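Local coordinates for protein profilin-2 (Mus musculus, PDB 2V8F) that binds actin and proline-rich segments of partners such as the formin mDia1 and VASP, and so probably links these partners to actin assembly, at residues K69-I74 / M86-K91; P97-A102 / F112-E117. One frame throughout, in Å; residues are numbered along the deposited sequence.

Contact 1 of 2, residues K69-I74 / M86-K91; sequences KKCSVI and MDIRTK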
loop_
_atom_site.group_PDB
_atom_site.type_symbol
_atom_site.label_atom_id
_atom_site.label_comp_id
_atom_site.label_asym_id
_atom_site.label_seq_id
_atom_site.Cartn_x
_atom_site.Cartn_y
_atom_site.Cartn_z
ATOM N N LYS A 69 -12.749 9.918 15.482
ATOM C CA LYS A 69 -11.749 10.972 15.686
ATOM C C LYS A 69 -12.338 12.344 15.349
ATOM O O LYS A 69 -12.859 12.504 14.235
ATOM C CB LYS A 69 -10.535 10.692 14.812
ATOM C CG LYS A 69 -9.407 11.701 14.880
ATOM C CD LYS A 69 -8.893 11.953 16.274
ATOM C CE LYS A 69 -8.177 13.313 16.293
ATOM N NZ LYS A 69 -7.376 13.472 17.541
ATOM N N LYS A 70 -12.269 13.295 16.267
ATOM C CA LYS A 70 -12.744 14.668 15.995
ATOM C C LYS A 70 -11.910 15.370 14.950
ATOM O O LYS A 70 -10.683 15.325 15.000
ATOM C CB LYS A 70 -12.726 15.508 17.289
ATOM C CG LYS A 70 -13.785 14.985 18.241
ATOM C CD LYS A 70 -13.658 15.651 19.616
ATOM C CE LYS A 70 -14.608 16.826 19.695
ATOM N NZ LYS A 70 -14.666 17.313 21.102
ATOM N N CYS A 71 -12.593 15.976 13.999
ATOM C CA CYS A 71 -12.020 16.725 12.906
ATOM C C CYS A 71 -12.775 18.029 12.703
ATOM O O CYS A 71 -13.914 18.228 13.163
ATOM C CB CYS A 71 -12.142 15.940 11.593
ATOM S SG CYS A 71 -11.353 14.309 11.566
ATOM N N SER A 72 -12.130 18.911 11.958
ATOM C CA SER A 72 -12.611 20.176 11.452
ATOM C C SER A 72 -12.778 20.139 9.931
ATOM O O SER A 72 -11.982 19.513 9.238
ATOM C CB SER A 72 -11.640 21.303 11.817
ATOM O OG SER A 72 -11.517 21.329 13.242
ATOM N N VAL A 73 -13.788 20.816 9.420
ATOM C CA VAL A 73 -13.978 20.997 7.988
ATOM C C VAL A 73 -13.297 22.298 7.554
ATOM O O VAL A 73 -13.568 23.376 8.070
ATOM C CB VAL A 73 -15.452 21.000 7.549
ATOM C CG1 VAL A 73 -15.555 21.232 6.059
ATOM C CG2 VAL A 73 -16.059 19.678 7.968
ATOM N N ILE A 74 -12.377 22.157 6.631
ATOM C CA ILE A 74 -11.610 23.282 6.124
ATOM C C ILE A 74 -12.199 23.888 4.853
ATOM O O ILE A 74 -12.124 25.101 4.773
ATOM C CB ILE A 74 -10.152 22.818 5.873
ATOM C CG1 ILE A 74 -9.662 22.086 7.136
ATOM C CG2 ILE A 74 -9.221 23.930 5.467
ATOM C CD1 ILE A 74 -9.742 22.890 8.408
ATOM N N MET A 86 -13.830 17.630 -0.446
ATOM C CA MET A 86 -13.812 18.371 0.792
ATOM C C MET A 86 -12.439 18.193 1.441
ATOM O O MET A 86 -11.850 17.125 1.336
ATOM C CB MET A 86 -14.767 17.852 1.856
ATOM C CG MET A 86 -16.245 18.032 1.769
ATOM S SD MET A 86 -16.931 16.943 3.042
ATOM C CE MET A 86 -17.067 17.992 4.429
ATOM N N ASP A 87 -12.014 19.231 2.106
ATOM C CA ASP A 87 -10.792 19.241 2.877
ATOM C C ASP A 87 -11.124 19.299 4.353
ATOM O O ASP A 87 -11.935 20.103 4.816
ATOM C CB ASP A 87 -9.940 20.412 2.406
ATOM C CG ASP A 87 -9.731 20.324 0.891
ATOM O OD1 ASP A 87 -9.075 19.353 0.458
ATOM O OD2 ASP A 87 -10.195 21.265 0.178
ATOM N N ILE A 88 -10.452 18.390 5.080
ATOM C CA ILE A 88 -10.692 18.198 6.496
ATOM C C ILE A 88 -9.369 18.200 7.258
ATOM O O ILE A 88 -8.314 17.964 6.655
ATOM C CB ILE A 88 -11.453 16.859 6.663
ATOM C CG1 ILE A 88 -12.891 16.986 6.142
ATOM C CG2 ILE A 88 -11.456 16.289 8.060
ATOM C CD1 ILE A 88 -13.633 15.694 5.897
ATOM N N ARG A 89 -9.398 18.398 8.553
ATOM C CA ARG A 89 -8.158 18.283 9.352
ATOM C C ARG A 89 -8.496 17.659 10.683
ATOM O O ARG A 89 -9.510 18.004 11.281
ATOM C CB ARG A 89 -7.488 19.634 9.558
ATOM C CG ARG A 89 -6.137 19.551 10.215
ATOM C CD ARG A 89 -5.367 20.878 10.196
ATOM N NE ARG A 89 -5.694 21.646 9.033
ATOM C CZ ARG A 89 -6.188 22.849 8.871
ATOM N NH1 ARG A 89 -6.484 23.609 9.892
ATOM N NH2 ARG A 89 -6.388 23.255 7.625
ATOM N N THR A 90 -7.672 16.706 11.138
ATOM C CA THR A 90 -7.956 16.175 12.481
ATOM C C THR A 90 -7.760 17.277 13.504
ATOM O O THR A 90 -6.966 18.214 13.302
ATOM C CB THR A 90 -7.080 14.951 12.789
ATOM O OG1 THR A 90 -5.684 15.289 12.820
ATOM C CG2 THR A 90 -7.322 13.893 11.709
ATOM N N LYS A 91 -8.469 17.163 14.623
ATOM C CA LYS A 91 -8.215 17.985 15.832
ATOM C C LYS A 91 -7.155 17.398 16.752
ATOM O O LYS A 91 -7.065 16.237 16.918
ATOM C CB LYS A 91 -9.504 18.270 16.615
ATOM C CG LYS A 91 -10.639 18.954 15.829
ATOM C CD LYS A 91 -11.762 19.506 16.684
ATOM C CE LYS A 91 -13.024 20.014 15.986
ATOM N NZ LYS A 91 -14.249 20.005 16.885
HETATM O O HOH W 1 -14.985 17.676 15.755
#
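S72 and R89 form the antiparallel hydrogen-bonded pair on which K69-I74 and M86-K91 are zipped together. S72 N reaches R89 O at 2.9 Å with a nearly straight N-H...O angle of 173°, and R89 N returns a bond to S72 O. Further bonds, from K91 N to K70 O and from I74 N to D87 O, extend the ladder in both directions. The tight part lies on the face of V73 and I88: the CG2 branch of I88 packs against C71 CB at 3.6 Å, and the CE methyl of M86, carried round by a bend at the last torsion (chi3 93°), lands beside both methyls of V73, 3.9 Å from V73 CG1. The side of S72 and R89 is more polar and more open to solvent, with I74 exposed and K91 partly so. I74 lays its CD1 methyl over one face of the R89 guanidinium, 3.3 Å above the plane and offset toward the rim, while R89 NE hydrogen-bonds to N100 OD1. K91, extended beyond CG, runs back across the strand and brings its CE to 3.4 Å from S72 OG; a water bridges K91 NZ and C71 O. At the hairpin's open end K69 NZ meets K91 O at 2.9 Å, almost in line with the carbonyl, and also forms a salt bridge with E96. The two segments belong to the hairpin of strands 69-77 and 85-90 in profilin's central antiparallel sheet. Strand 64-66 flanks it beside C71 and strand 100-105 beside I88, while F59 of helix 58-62 packs on V73 and M86.

Contact 2 of 2, residues P97-A102 / F112-E117; sequences PTYNVA and FVMGKE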
loop_
_atom_site.group_PDB
_atom_site.type_symbol
_atom_site.label_atom_id
_atom_site.label_comp_id
_atom_site.label_asym_id
_atom_site.label_seq_id
_atom_site.Cartn_x
_atom_site.Cartn_y
_atom_site.Cartn_z
ATOM N N PRO A 97 0.252 16.130 16.839
ATOM C CA PRO A 97 0.090 16.736 15.524
ATOM C C PRO A 97 -1.311 16.582 14.973
ATOM O O PRO A 97 -2.037 15.753 15.406
ATOM C CB PRO A 97 1.067 15.963 14.680
ATOM C CG PRO A 97 1.189 14.722 15.346
ATOM C CD PRO A 97 0.841 14.808 16.751
ATOM N N THR A 98 -1.637 17.455 14.050
ATOM C CA THR A 98 -2.827 17.376 13.228
ATOM C C THR A 98 -2.444 16.743 11.887
ATOM O O THR A 98 -1.267 16.834 11.530
ATOM C CB THR A 98 -3.514 18.737 12.965
ATOM O OG1 THR A 98 -2.646 19.628 12.278
ATOM C CG2 THR A 98 -3.918 19.371 14.285
ATOM N N TYR A 99 -3.436 16.127 11.247
ATOM C CA TYR A 99 -3.241 15.537 9.951
ATOM C C TYR A 99 -4.340 16.041 9.022
ATOM O O TYR A 99 -5.478 16.143 9.450
ATOM C CB TYR A 99 -3.297 14.005 9.961
ATOM C CG TYR A 99 -2.300 13.512 10.996
ATOM C CD1 TYR A 99 -0.949 13.497 10.697
ATOM C CD2 TYR A 99 -2.699 13.086 12.249
ATOM C CE1 TYR A 99 -0.014 13.059 11.619
ATOM C CE2 TYR A 99 -1.752 12.654 13.153
ATOM C CZ TYR A 99 -0.411 12.632 12.863
ATOM O OH TYR A 99 0.510 12.184 13.785
ATOM N N ASN A 100 -3.928 16.340 7.801
ATOM C CA ASN A 100 -4.879 16.789 6.790
ATOM C C ASN A 100 -5.505 15.570 6.118
ATOM O O ASN A 100 -4.888 14.531 5.866
ATOM C CB ASN A 100 -4.167 17.689 5.792
ATOM C CG ASN A 100 -3.605 18.906 6.454
ATOM O OD1 ASN A 100 -4.351 19.621 7.169
ATOM N ND2 ASN A 100 -2.311 19.169 6.233
ATOM N N VAL A 101 -6.796 15.734 5.804
ATOM C CA VAL A 101 -7.606 14.739 5.141
ATOM C C VAL A 101 -8.262 15.353 3.910
ATOM O O VAL A 101 -8.776 16.463 4.003
ATOM C CB VAL A 101 -8.659 14.221 6.135
ATOM C CG1 VAL A 101 -9.745 13.387 5.414
ATOM C CG2 VAL A 101 -8.043 13.422 7.245
ATOM N N ALA A 102 -8.283 14.646 2.786
ATOM C CA ALA A 102 -9.057 15.062 1.647
ATOM C C ALA A 102 -10.078 13.958 1.319
ATOM O O ALA A 102 -9.769 12.757 1.457
ATOM C CB ALA A 102 -8.211 15.365 0.439
ATOM N N PHE A 112 -11.047 8.693 0.526
ATOM C CA PHE A 112 -10.428 9.366 1.649
ATOM C C PHE A 112 -8.910 9.159 1.619
ATOM O O PHE A 112 -8.460 8.039 1.430
ATOM C CB PHE A 112 -10.968 8.805 2.978
ATOM C CG PHE A 112 -12.361 9.141 3.370
ATOM C CD1 PHE A 112 -13.451 8.434 2.879
ATOM C CD2 PHE A 112 -12.602 10.177 4.245
ATOM C CE1 PHE A 112 -14.719 8.793 3.297
ATOM C CE2 PHE A 112 -13.858 10.528 4.665
ATOM C CZ PHE A 112 -14.946 9.835 4.135
ATOM N N VAL A 113 -8.186 10.249 1.864
ATOM C CA VAL A 113 -6.749 10.168 2.105
ATOM C C VAL A 113 -6.424 10.994 3.334
ATOM O O VAL A 113 -6.976 12.068 3.541
ATOM C CB VAL A 113 -5.920 10.589 0.863
ATOM C CG1 VAL A 113 -6.150 9.667 -0.330
ATOM C CG2 VAL A 113 -6.241 12.022 0.506
ATOM N N MET A 114 -5.468 10.545 4.133
ATOM C CA MET A 114 -4.875 11.274 5.225
ATOM C C MET A 114 -3.380 11.422 5.012
ATOM O O MET A 114 -2.691 10.437 4.807
ATOM C CB MET A 114 -5.153 10.561 6.560
ATOM C CG MET A 114 -4.601 11.358 7.735
ATOM S SD MET A 114 -4.735 10.491 9.292
ATOM C CE MET A 114 -6.482 10.253 9.496
ATOM N N GLY A 115 -2.906 12.681 5.081
ATOM C CA GLY A 115 -1.440 12.823 4.915
ATOM C C GLY A 115 -0.737 12.412 6.188
ATOM O O GLY A 115 -1.231 12.453 7.304
ATOM N N LYS A 116 0.533 12.072 5.986
ATOM C CA LYS A 116 1.460 11.965 7.112
ATOM C C LYS A 116 1.650 13.320 7.785
ATOM O O LYS A 116 1.249 14.387 7.293
ATOM C CB LYS A 116 2.783 11.402 6.593
ATOM C CG LYS A 116 2.666 9.940 6.136
ATOM C CD LYS A 116 3.997 9.370 5.764
ATOM C CE LYS A 116 3.936 7.957 5.282
ATOM N NZ LYS A 116 5.202 7.394 4.760
ATOM N N GLU A 117 2.283 13.259 8.949
ATOM C CA GLU A 117 2.588 14.500 9.646
ATOM C C GLU A 117 3.380 15.431 8.731
ATOM O O GLU A 117 4.357 15.032 8.086
ATOM C CB GLU A 117 3.399 14.202 10.908
ATOM C CG GLU A 117 3.590 15.381 11.845
ATOM C CD GLU A 117 4.411 15.067 13.078
ATOM O OE1 GLU A 117 4.558 13.879 13.440
ATOM O OE2 GLU A 117 4.908 16.051 13.688
HETATM O O HOH W 2 -1.158 15.819 6.998
#
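N100 O receives the amide of G115, with G115 N at 2.8 Å and an N-H...O angle of 161°, and, more weakly, a CA-H...O contact from M114 CA at 3.3 Å. Farther along, A102 and V113 form a hydrogen-bonded pair, each amide N meeting the other's carbonyl O at 3.0 Å. V101 and M114 make the adjoining non-hydrogen-bonded pair, where V101 CG2 rests 4.0 Å from M114 CG. This is the hairpin of strands 100-105 and 109-114, adjacent antiparallel strands of the profilin sheet. On the A102 and V113 face, A102 CB meets V113 CG2, and helix 121-137 lies against this side through L124, A128 and K127. With its CG anti to the backbone N (chi1 -177°), M114 runs its chain alongside Y99, placing CG 3.7 Å from Y99 CB; its sulfur makes an oblique Met-aromatic contact, 5.0 Å from SD to the Y99 ring centroid and 43° off the ring normal. Beyond G115 the regular ladder gives way to side-chain packing and water. The Y99 ring turns an edge to the backbone of E117, whose N lies in the ring plane 3.5 Å from Y99 CE1. A water accepts from N100 N and donates to K116 O, linking the two segments past their last direct backbone bond. At the exposed end P97 crosses E117 at about a right angle, with P97 CB 3.8 Å from E117 CD.

Contacts 1 and 2 are successive hairpins of one antiparallel sheet, with centres about 9 Å apart, joined along strands 85-90 and 100-105. Probable hydrogen bonds from I88 N to V101 O and from T90 N to Y99 O, both 2.8 Å, stitch the seam. Each is only partly buried, six of eleven touching residues in contact 2 against five of twelve in contact 1. Contact 1 lies nearer the sheet's 64-66 border and buries more surface between its segments (657 against 475 Å²), with lysines and an arginine on its solvent-facing parts. Contact 2 is more central in strand order, flanked by 19-24 and 85-90, and relies more on aromatic, methionine and aliphatic packing.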